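Long-range contacts in CBS domain-containing protein (Pyrococcus horikoshii, PDB 2YZQ), which is of unknown function but binds S-adenosylmethionine through its CBS domains, and so may act as a sensor of that metabolite: residues V3-P11 with V104-R115; A83-R92 with D270-V278. All blocks are in the same frame, centred on the assembly; numbering follows the deposited sequence.

Interaction 1. Residues V3-P11 with V104-R115; sequences VKTIMTQNP and VGILTVGDIIRR
The guanidinium of Arg115 reaches the 3-11 segment end-on. NH1 and NH2 both donate to a single acceptor, Thr8 OG1, through visibly bent bonds, the oxygen lying 2.9 Å from Arg115 NH1. A straighter bond runs from Arg115 NH1 to the carbonyl oxygen Ile6 O, at 2.8 Å. Both oxygens lie near the guanidinium plane, at its edge, whereas the carboxylate of Asp111 covers one face, with OD1 over the centre. The arginine is extended from CG to NE (chi3 180°), which carries its head from the helix 109-117 across to the strand. A water joins Thr8 OG1 to Asp111 OD2. A valine in place of Thr8 would probably leave the Arg115 head held by Ile6 O alone on this side and the water without one of its partners.

Behind this polar grip, Ile6 directs CG2 at Leu107 CD1 (3.6 Å), the two side chains crossing obliquely, while Val3 CG1 approaches the other leucine methyl. Thr8 and Ile106 exchange two backbone hydrogen bonds, Thr8 N to Ile106 O being nearly straight (178°), and Asn10 N donates to Val104 O. Met7 lays its sulfur alongside Gly105, where a side chain would collide with it. Further along the strand, on the face that carries Thr8 and Ile106, Pro11 CB presses against Ile106 CG1 at 3.4 Å, a tight pair.

Thr108 and Asp111 form a capping box at the start of the helix. The pairing adds the N-terminal strand 8-9 as an antiparallel edge to strand 103-108, joining two CBS sequence repeats as in the paired CBS fold.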
loop_
_atom_site.group_PDB
_atom_site.type_symbol
_atom_site.label_atom_id
_atom_site.label_comp_id
_atom_site.label_asym_id
_atom_site.label_seq_id
_atom_site.Cartn_x
_atom_site.Cartn_y
_atom_site.Cartn_z
ATOM N N VAL A 3 -9.122 16.648 0.547
ATOM C CA VAL A 3 -8.584 15.854 -0.549
ATOM C C VAL A 3 -7.760 16.672 -1.545
ATOM O O VAL A 3 -6.692 16.237 -1.987
ATOM C CB VAL A 3 -9.729 15.143 -1.301
ATOM C CG1 VAL A 3 -9.218 14.536 -2.593
ATOM C CG2 VAL A 3 -10.344 14.060 -0.406
ATOM N N LYS A 4 -8.257 17.858 -1.884
ATOM C CA LYS A 4 -7.598 18.735 -2.853
ATOM C C LYS A 4 -6.116 18.981 -2.587
ATOM O O LYS A 4 -5.331 19.161 -3.518
ATOM C CB LYS A 4 -8.326 20.083 -2.906
ATOM C CG LYS A 4 -8.208 20.891 -1.623
ATOM C CD LYS A 4 -9.285 21.965 -1.525
ATOM C CE LYS A 4 -9.147 23.011 -2.617
ATOM N NZ LYS A 4 -10.247 24.012 -2.542
ATOM N N THR A 5 -5.731 18.973 -1.317
ATOM C CA THR A 5 -4.348 19.234 -0.941
ATOM C C THR A 5 -3.411 18.047 -1.127
ATOM O O THR A 5 -2.228 18.218 -1.417
ATOM C CB THR A 5 -4.273 19.682 0.532
ATOM O OG1 THR A 5 -5.204 20.750 0.752
ATOM C CG2 THR A 5 -2.867 20.152 0.881
ATOM N N ILE A 6 -3.948 16.845 -0.983
ATOM C CA ILE A 6 -3.134 15.640 -1.073
ATOM C C ILE A 6 -3.205 14.898 -2.407
ATOM O O ILE A 6 -2.287 14.155 -2.757
ATOM C CB ILE A 6 -3.520 14.677 0.081
ATOM C CG1 ILE A 6 -3.526 15.445 1.410
ATOM C CG2 ILE A 6 -2.548 13.505 0.159
ATOM C CD1 ILE A 6 -2.210 16.154 1.736
ATOM N N MET A 7 -4.275 15.112 -3.167
ATOM C CA MET A 7 -4.437 14.424 -4.447
ATOM C C MET A 7 -3.453 14.898 -5.509
ATOM O O MET A 7 -2.830 15.949 -5.371
ATOM C CB MET A 7 -5.852 14.642 -4.985
ATOM C CG MET A 7 -6.121 16.094 -5.374
ATOM S SD MET A 7 -7.787 16.357 -5.991
ATOM C CE MET A 7 -7.552 17.835 -7.009
ATOM N N THR A 8 -3.312 14.101 -6.563
ATOM C CA THR A 8 -2.469 14.460 -7.697
ATOM C C THR A 8 -3.487 14.987 -8.702
ATOM O O THR A 8 -4.419 14.275 -9.070
ATOM C CB THR A 8 -1.756 13.236 -8.306
ATOM O OG1 THR A 8 -0.760 12.755 -7.398
ATOM C CG2 THR A 8 -1.091 13.607 -9.627
ATOM N N GLN A 9 -3.328 16.230 -9.141
ATOM C CA GLN A 9 -4.294 16.797 -10.073
ATOM C C GLN A 9 -4.107 16.396 -11.531
ATOM O O GLN A 9 -3.038 15.950 -11.935
ATOM C CB GLN A 9 -4.282 18.323 -9.985
ATOM C CG GLN A 9 -4.335 18.860 -8.572
ATOM C CD GLN A 9 -4.927 20.246 -8.512
ATOM O OE1 GLN A 9 -6.136 20.409 -8.338
ATOM N NE2 GLN A 9 -4.084 21.259 -8.676
ATOM N N ASN A 10 -5.181 16.554 -12.299
ATOM C CA ASN A 10 -5.199 16.281 -13.730
ATOM C C ASN A 10 -4.615 14.936 -14.142
ATOM O O ASN A 10 -3.633 14.869 -14.878
ATOM C CB ASN A 10 -4.465 17.407 -14.455
ATOM C CG ASN A 10 -4.993 18.775 -14.073
ATOM O OD1 ASN A 10 -6.146 19.105 -14.346
ATOM N ND2 ASN A 10 -4.151 19.578 -13.429
ATOM N N PRO A 11 -5.226 13.841 -13.681
ATOM C CA PRO A 11 -4.728 12.512 -14.033
ATOM C C PRO A 11 -4.962 12.189 -15.502
ATOM O O PRO A 11 -5.951 12.627 -16.095
ATOM C CB PRO A 11 -5.533 11.597 -13.120
ATOM C CG PRO A 11 -6.851 12.300 -13.057
ATOM C CD PRO A 11 -6.427 13.740 -12.833
ATOM N N VAL A 104 -10.840 14.947 -11.810
ATOM C CA VAL A 104 -9.973 16.115 -11.699
ATOM C C VAL A 104 -8.740 15.795 -10.862
ATOM O O VAL A 104 -7.841 16.619 -10.723
ATOM C CB VAL A 104 -10.709 17.326 -11.069
ATOM C CG1 VAL A 104 -11.837 17.778 -11.987
ATOM C CG2 VAL A 104 -11.245 16.961 -9.699
ATOM N N GLY A 105 -8.695 14.586 -10.311
ATOM C CA GLY A 105 -7.551 14.201 -9.509
ATOM C C GLY A 105 -7.629 12.745 -9.103
ATOM O O GLY A 105 -8.647 12.092 -9.318
ATOM N N ILE A 106 -6.535 12.241 -8.544
ATOM C CA ILE A 106 -6.459 10.869 -8.064
ATOM C C ILE A 106 -5.743 10.925 -6.721
ATOM O O ILE A 106 -4.748 11.636 -6.565
ATOM C CB ILE A 106 -5.660 9.962 -9.026
ATOM C CG1 ILE A 106 -6.413 9.802 -10.348
ATOM C CG2 ILE A 106 -5.428 8.590 -8.379
ATOM C CD1 ILE A 106 -7.794 9.182 -10.208
ATOM N N LEU A 107 -6.262 10.192 -5.745
ATOM C CA LEU A 107 -5.664 10.170 -4.418
ATOM C C LEU A 107 -5.385 8.729 -4.027
ATOM O O LEU A 107 -6.298 7.911 -3.977
ATOM C CB LEU A 107 -6.614 10.796 -3.401
ATOM C CG LEU A 107 -6.177 10.738 -1.936
ATOM C CD1 LEU A 107 -4.965 11.641 -1.723
ATOM C CD2 LEU A 107 -7.327 11.169 -1.045
ATOM N N THR A 108 -4.122 8.424 -3.754
ATOM C CA THR A 108 -3.746 7.067 -3.374
ATOM C C THR A 108 -3.328 6.985 -1.917
ATOM O O THR A 108 -3.135 7.997 -1.252
ATOM C CB THR A 108 -2.559 6.553 -4.205
ATOM O OG1 THR A 108 -1.368 7.252 -3.821
ATOM C CG2 THR A 108 -2.812 6.770 -5.685
ATOM N N VAL A 109 -3.194 5.758 -1.425
ATOM C CA VAL A 109 -2.752 5.547 -0.057
ATOM C C VAL A 109 -1.346 6.127 0.041
ATOM O O VAL A 109 -0.994 6.761 1.034
ATOM C CB VAL A 109 -2.707 4.045 0.291
ATOM C CG1 VAL A 109 -2.023 3.847 1.634
ATOM C CG2 VAL A 109 -4.116 3.484 0.335
ATOM N N GLY A 110 -0.557 5.910 -1.008
ATOM C CA GLY A 110 0.802 6.422 -1.041
ATOM C C GLY A 110 0.833 7.930 -0.869
ATOM O O GLY A 110 1.668 8.462 -0.136
ATOM N N ASP A 111 -0.082 8.623 -1.542
ATOM C CA ASP A 111 -0.145 10.077 -1.440
ATOM C C ASP A 111 -0.413 10.510 -0.008
ATOM O O ASP A 111 0.184 11.465 0.485
ATOM C CB ASP A 111 -1.255 10.652 -2.327
ATOM C CG ASP A 111 -0.998 10.453 -3.804
ATOM O OD1 ASP A 111 0.170 10.546 -4.234
ATOM O OD2 ASP A 111 -1.982 10.224 -4.541
ATOM N N ILE A 112 -1.329 9.815 0.659
ATOM C CA ILE A 112 -1.666 10.161 2.029
ATOM C C ILE A 112 -0.458 9.969 2.941
ATOM O O ILE A 112 -0.185 10.800 3.796
ATOM C CB ILE A 112 -2.866 9.327 2.526
ATOM C CG1 ILE A 112 -4.108 9.698 1.705
ATOM C CG2 ILE A 112 -3.104 9.579 4.011
ATOM C CD1 ILE A 112 -5.364 8.956 2.088
ATOM N N ILE A 113 0.279 8.885 2.739
ATOM C CA ILE A 113 1.460 8.617 3.555
ATOM C C ILE A 113 2.566 9.653 3.332
ATOM O O ILE A 113 3.049 10.277 4.280
ATOM C CB ILE A 113 2.052 7.222 3.243
ATOM C CG1 ILE A 113 1.029 6.133 3.572
ATOM C CG2 ILE A 113 3.356 7.018 4.015
ATOM C CD1 ILE A 113 0.504 6.179 4.979
ATOM N N ARG A 114 2.949 9.833 2.074
ATOM C CA ARG A 114 4.029 10.745 1.709
ATOM C C ARG A 114 3.753 12.242 1.820
ATOM O O ARG A 114 4.616 13.002 2.270
ATOM C CB ARG A 114 4.488 10.433 0.280
ATOM C CG ARG A 114 5.066 9.036 0.104
ATOM C CD ARG A 114 5.215 8.676 -1.366
ATOM N NE ARG A 114 3.914 8.543 -2.019
ATOM C CZ ARG A 114 3.740 8.127 -3.270
ATOM N NH1 ARG A 114 4.790 7.802 -4.016
ATOM N NH2 ARG A 114 2.518 8.028 -3.774
ATOM N N ARG A 115 2.563 12.666 1.413
ATOM C CA ARG A 115 2.220 14.086 1.430
ATOM C C ARG A 115 1.511 14.573 2.680
ATOM O O ARG A 115 1.494 15.773 2.960
ATOM C CB ARG A 115 1.355 14.418 0.214
ATOM C CG ARG A 115 2.006 14.098 -1.117
ATOM C CD ARG A 115 1.007 14.204 -2.266
ATOM N NE ARG A 115 1.638 13.897 -3.549
ATOM C CZ ARG A 115 0.981 13.735 -4.693
ATOM N NH1 ARG A 115 -0.341 13.845 -4.729
ATOM N NH2 ARG A 115 1.648 13.460 -5.808
HETATM O O HOH W 1 -1.667 10.230 -7.116
HETATM O O HOH W 2 -7.972 19.455 -10.230
#

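Interaction 2. Residues A83-R92 with D270-V278; sequences AKLMLEYDYR and DFDLLKVLV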
loop_
_atom_site.group_PDB
_atom_site.type_symbol
_atom_site.label_atom_id
_atom_site.label_comp_id
_atom_site.label_asym_id
_atom_site.label_seq_id
_atom_site.Cartn_x
_atom_site.Cartn_y
_atom_site.Cartn_z
ATOM N N ALA A 83 -10.474 8.264 3.227
ATOM C CA ALA A 83 -9.882 7.135 3.936
ATOM C C ALA A 83 -10.949 6.079 4.225
ATOM O O ALA A 83 -10.705 4.881 4.067
ATOM C CB ALA A 83 -9.237 7.605 5.238
ATOM N N LYS A 84 -12.129 6.529 4.644
ATOM C CA LYS A 84 -13.233 5.622 4.948
ATOM C C LYS A 84 -13.628 4.802 3.724
ATOM O O LYS A 84 -13.921 3.613 3.831
ATOM C CB LYS A 84 -14.448 6.409 5.447
ATOM C CG LYS A 84 -14.321 6.923 6.873
ATOM C CD LYS A 84 -15.538 7.747 7.280
ATOM C CE LYS A 84 -16.830 6.953 7.139
ATOM N NZ LYS A 84 -16.834 5.722 7.980
ATOM N N LEU A 85 -13.638 5.439 2.559
ATOM C CA LEU A 85 -13.993 4.741 1.332
ATOM C C LEU A 85 -12.928 3.715 0.964
ATOM O O LEU A 85 -13.246 2.609 0.532
ATOM C CB LEU A 85 -14.179 5.739 0.185
ATOM C CG LEU A 85 -15.471 6.559 0.228
ATOM C CD1 LEU A 85 -15.442 7.643 -0.840
ATOM C CD2 LEU A 85 -16.658 5.637 0.020
ATOM N N MET A 86 -11.664 4.078 1.141
ATOM C CA MET A 86 -10.578 3.158 0.825
ATOM C C MET A 86 -10.684 1.911 1.695
ATOM O O MET A 86 -10.487 0.796 1.217
ATOM C CB MET A 86 -9.227 3.827 1.056
ATOM C CG MET A 86 -8.950 4.984 0.114
ATOM S SD MET A 86 -7.351 5.730 0.477
ATOM C CE MET A 86 -7.198 6.900 -0.880
ATOM N N LEU A 87 -10.995 2.114 2.971
ATOM C CA LEU A 87 -11.127 1.008 3.914
ATOM C C LEU A 87 -12.370 0.174 3.615
ATOM O O LEU A 87 -12.366 -1.044 3.791
ATOM C CB LEU A 87 -11.197 1.541 5.346
ATOM C CG LEU A 87 -9.916 2.185 5.883
ATOM C CD1 LEU A 87 -10.206 2.923 7.184
ATOM C CD2 LEU A 87 -8.860 1.110 6.086
ATOM N N GLU A 88 -13.425 0.836 3.158
ATOM C CA GLU A 88 -14.679 0.160 2.837
ATOM C C GLU A 88 -14.574 -0.765 1.628
ATOM O O GLU A 88 -15.113 -1.872 1.635
ATOM C CB GLU A 88 -15.781 1.197 2.594
ATOM C CG GLU A 88 -17.080 0.614 2.057
ATOM C CD GLU A 88 -18.151 1.666 1.854
ATOM O OE1 GLU A 88 -17.863 2.691 1.200
ATOM O OE2 GLU A 88 -19.284 1.469 2.343
ATOM N N TYR A 89 -13.878 -0.315 0.589
ATOM C CA TYR A 89 -13.732 -1.114 -0.621
ATOM C C TYR A 89 -12.397 -1.845 -0.674
ATOM O O TYR A 89 -12.104 -2.541 -1.646
ATOM C CB TYR A 89 -13.872 -0.220 -1.856
ATOM C CG TYR A 89 -15.126 0.624 -1.847
ATOM C CD1 TYR A 89 -16.387 0.035 -1.760
ATOM C CD2 TYR A 89 -15.052 2.013 -1.912
ATOM C CE1 TYR A 89 -17.543 0.810 -1.733
ATOM C CE2 TYR A 89 -16.201 2.797 -1.887
ATOM C CZ TYR A 89 -17.442 2.191 -1.797
ATOM O OH TYR A 89 -18.580 2.963 -1.775
ATOM N N ASP A 90 -11.599 -1.699 0.379
ATOM C CA ASP A 90 -10.287 -2.329 0.433
ATOM C C ASP A 90 -9.577 -2.037 -0.884
ATOM O O ASP A 90 -9.018 -2.927 -1.523
ATOM C CB ASP A 90 -10.423 -3.840 0.652
ATOM C CG ASP A 90 -9.083 -4.525 0.866
ATOM O OD1 ASP A 90 -8.240 -3.969 1.602
ATOM O OD2 ASP A 90 -8.877 -5.625 0.309
ATOM N N TYR A 91 -9.622 -0.769 -1.284
ATOM C CA TYR A 91 -8.999 -0.321 -2.523
ATOM C C TYR A 91 -8.004 0.781 -2.156
ATOM O O TYR A 91 -8.274 1.596 -1.277
ATOM C CB TYR A 91 -10.074 0.196 -3.484
ATOM C CG TYR A 91 -9.631 0.273 -4.925
ATOM C CD1 TYR A 91 -9.176 -0.860 -5.601
ATOM C CD2 TYR A 91 -9.664 1.481 -5.617
ATOM C CE1 TYR A 91 -8.764 -0.788 -6.931
ATOM C CE2 TYR A 91 -9.256 1.564 -6.941
ATOM C CZ TYR A 91 -8.806 0.430 -7.593
ATOM O OH TYR A 91 -8.394 0.523 -8.901
ATOM N N ARG A 92 -6.862 0.802 -2.838
ATOM C CA ARG A 92 -5.797 1.755 -2.531
ATOM C C ARG A 92 -5.852 3.140 -3.160
ATOM O O ARG A 92 -4.883 3.893 -3.084
ATOM C CB ARG A 92 -4.445 1.114 -2.846
ATOM C CG ARG A 92 -4.152 -0.132 -2.014
ATOM C CD ARG A 92 -2.845 -0.788 -2.444
ATOM N NE ARG A 92 -1.695 0.099 -2.279
ATOM C CZ ARG A 92 -1.146 0.408 -1.108
ATOM N NH1 ARG A 92 -1.637 -0.100 0.019
ATOM N NH2 ARG A 92 -0.106 1.231 -1.065
ATOM N N ASP A 270 0.693 0.727 5.300
ATOM C CA ASP A 270 0.260 2.084 5.007
ATOM C C ASP A 270 -1.262 2.139 5.124
ATOM O O ASP A 270 -1.827 3.114 5.617
ATOM C CB ASP A 270 0.722 2.526 3.599
ATOM C CG ASP A 270 0.451 1.488 2.503
ATOM O OD1 ASP A 270 -0.313 0.525 2.716
ATOM O OD2 ASP A 270 1.005 1.655 1.387
ATOM N N PHE A 271 -1.911 1.063 4.698
ATOM C CA PHE A 271 -3.364 0.960 4.735
ATOM C C PHE A 271 -3.897 1.046 6.166
ATOM O O PHE A 271 -5.002 1.537 6.399
ATOM C CB PHE A 271 -3.800 -0.368 4.105
ATOM C CG PHE A 271 -5.184 -0.341 3.517
ATOM C CD1 PHE A 271 -5.444 0.384 2.357
ATOM C CD2 PHE A 271 -6.225 -1.042 4.115
ATOM C CE1 PHE A 271 -6.722 0.410 1.799
ATOM C CE2 PHE A 271 -7.513 -1.022 3.565
ATOM C CZ PHE A 271 -7.757 -0.293 2.403
ATOM N N ASP A 272 -3.107 0.573 7.126
ATOM C CA ASP A 272 -3.527 0.600 8.523
ATOM C C ASP A 272 -3.517 2.015 9.079
ATOM O O ASP A 272 -4.268 2.338 9.998
ATOM C CB ASP A 272 -2.618 -0.292 9.374
ATOM C CG ASP A 272 -2.756 -1.759 9.025
ATOM O OD1 ASP A 272 -3.904 -2.239 8.972
ATOM O OD2 ASP A 272 -1.725 -2.432 8.807
ATOM N N LEU A 273 -2.651 2.855 8.527
ATOM C CA LEU A 273 -2.559 4.233 8.983
ATOM C C LEU A 273 -3.813 5.027 8.622
ATOM O O LEU A 273 -4.114 6.037 9.254
ATOM C CB LEU A 273 -1.304 4.888 8.395
ATOM C CG LEU A 273 0.001 4.278 8.923
ATOM C CD1 LEU A 273 1.195 4.964 8.274
ATOM C CD2 LEU A 273 0.063 4.429 10.436
ATOM N N LEU A 274 -4.557 4.557 7.623
ATOM C CA LEU A 274 -5.786 5.237 7.212
ATOM C C LEU A 274 -6.789 5.258 8.363
ATOM O O LEU A 274 -7.608 6.166 8.474
ATOM C CB LEU A 274 -6.414 4.530 6.011
ATOM C CG LEU A 274 -5.598 4.484 4.716
ATOM C CD1 LEU A 274 -6.348 3.672 3.681
ATOM C CD2 LEU A 274 -5.345 5.899 4.206
ATOM N N LYS A 275 -6.714 4.253 9.227
ATOM C CA LYS A 275 -7.629 4.162 10.355
ATOM C C LYS A 275 -7.469 5.331 11.324
ATOM O O LYS A 275 -8.382 5.649 12.092
ATOM C CB LYS A 275 -7.418 2.834 11.081
ATOM C CG LYS A 275 -7.582 1.627 10.166
ATOM C CD LYS A 275 -7.447 0.324 10.929
ATOM C CE LYS A 275 -6.063 0.171 11.539
ATOM N NZ LYS A 275 -6.006 -1.055 12.388
ATOM N N VAL A 276 -6.302 5.965 11.294
ATOM C CA VAL A 276 -6.038 7.102 12.160
ATOM C C VAL A 276 -6.958 8.267 11.787
ATOM O O VAL A 276 -7.388 9.033 12.651
ATOM C CB VAL A 276 -4.574 7.564 12.032
ATOM C CG1 VAL A 276 -4.337 8.806 12.878
ATOM C CG2 VAL A 276 -3.644 6.435 12.454
ATOM N N LEU A 277 -7.255 8.391 10.498
ATOM C CA LEU A 277 -8.115 9.462 10.003
ATOM C C LEU A 277 -9.584 9.293 10.380
ATOM O O LEU A 277 -10.361 10.242 10.303
ATOM C CB LEU A 277 -7.990 9.575 8.482
ATOM C CG LEU A 277 -6.696 10.208 7.969
ATOM C CD1 LEU A 277 -6.556 9.980 6.472
ATOM C CD2 LEU A 277 -6.708 11.696 8.288
ATOM N N VAL A 278 -9.964 8.086 10.781
ATOM C CA VAL A 278 -11.343 7.822 11.169
ATOM C C VAL A 278 -11.582 8.273 12.606
ATOM O O VAL A 278 -12.467 9.131 12.812
ATOM C CB VAL A 278 -11.683 6.320 11.054
ATOM C CG1 VAL A 278 -13.125 6.080 11.480
ATOM C CG2 VAL A 278 -11.465 5.850 9.625
#
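Phe271 pushes its ring against the end of the helix 79-89, and its rim does most of the touching. CZ lies 3.2 Å from the carbonyl oxygen Met86 O, and CE1 is 3.6 Å from Tyr91 O, both oxygens lying near the ring plane at its edge. With CG anti to the backbone N (chi1 -154°), the ring extends toward the turn at 89-91. Leu87 slides past it in the opposite direction, its CD2 3.6 Å from Phe271 CE2, and the Asp90 carboxylate stands almost upright to the ring.

Beside the ring, Leu274 CD1 meets both CB and SD of Met86, each at 3.9 Å, and Ala83, small enough to let the backbones come close, sets its CB 3.8 Å from Leu277 CD1. Arg92, about 7 Å from the bound S-adenosylmethionine, closes the inner end with a two-pronged salt bridge: NH2 donates to Asp270 OD2 (2.7 Å) and NH1 to Asp270 OD1. Both bonds are nearly straight and meet the syn sides, tilted about 30° from the carboxylate plane, although the oxygens lie in the guanidinium plane. The bend at chi3 of Arg92 (61°) turns its head toward the aspartate.

The outer end is looser. Val278 CG2 lies 4.0 Å from Leu87 CD1 and also reaches CG of the exposed Lys84, and Lys275 lends just its CG, its amino group hydrogen-bonded to Tyr131 O.

Around this pair, Arg92 leads into strand 93-97, the helix 109-117 packs on Asp270, Leu273 and Leu277, and the helix 240-250 covers Asp270, Leu273 and Val276.

Overall arrangement
Interactions 1 and 2 have centres 14 Å apart and meet directly. Their segments alternate along the chain: 3-11, 83-92, 104-115, 270-278. The 83-92 and 104-115 segments belong to the same CBS sequence repeat and are linked through strand 93-97, which pairs with strand 103-108, and by a probable hydrogen bond from Val109 N to Arg92 O. Interaction 1 closes the edge of the four-stranded sheet with the chain's beginning, whereas interaction 2 joins helix 79-89 to the last modelled residues of the chain. Val109 and Ile113 also pack on the 270-273 helix. The contacts thus join the N-terminal repeats physically to the part holding the S-adenosylmethionine pocket; communication between them is only a possibility.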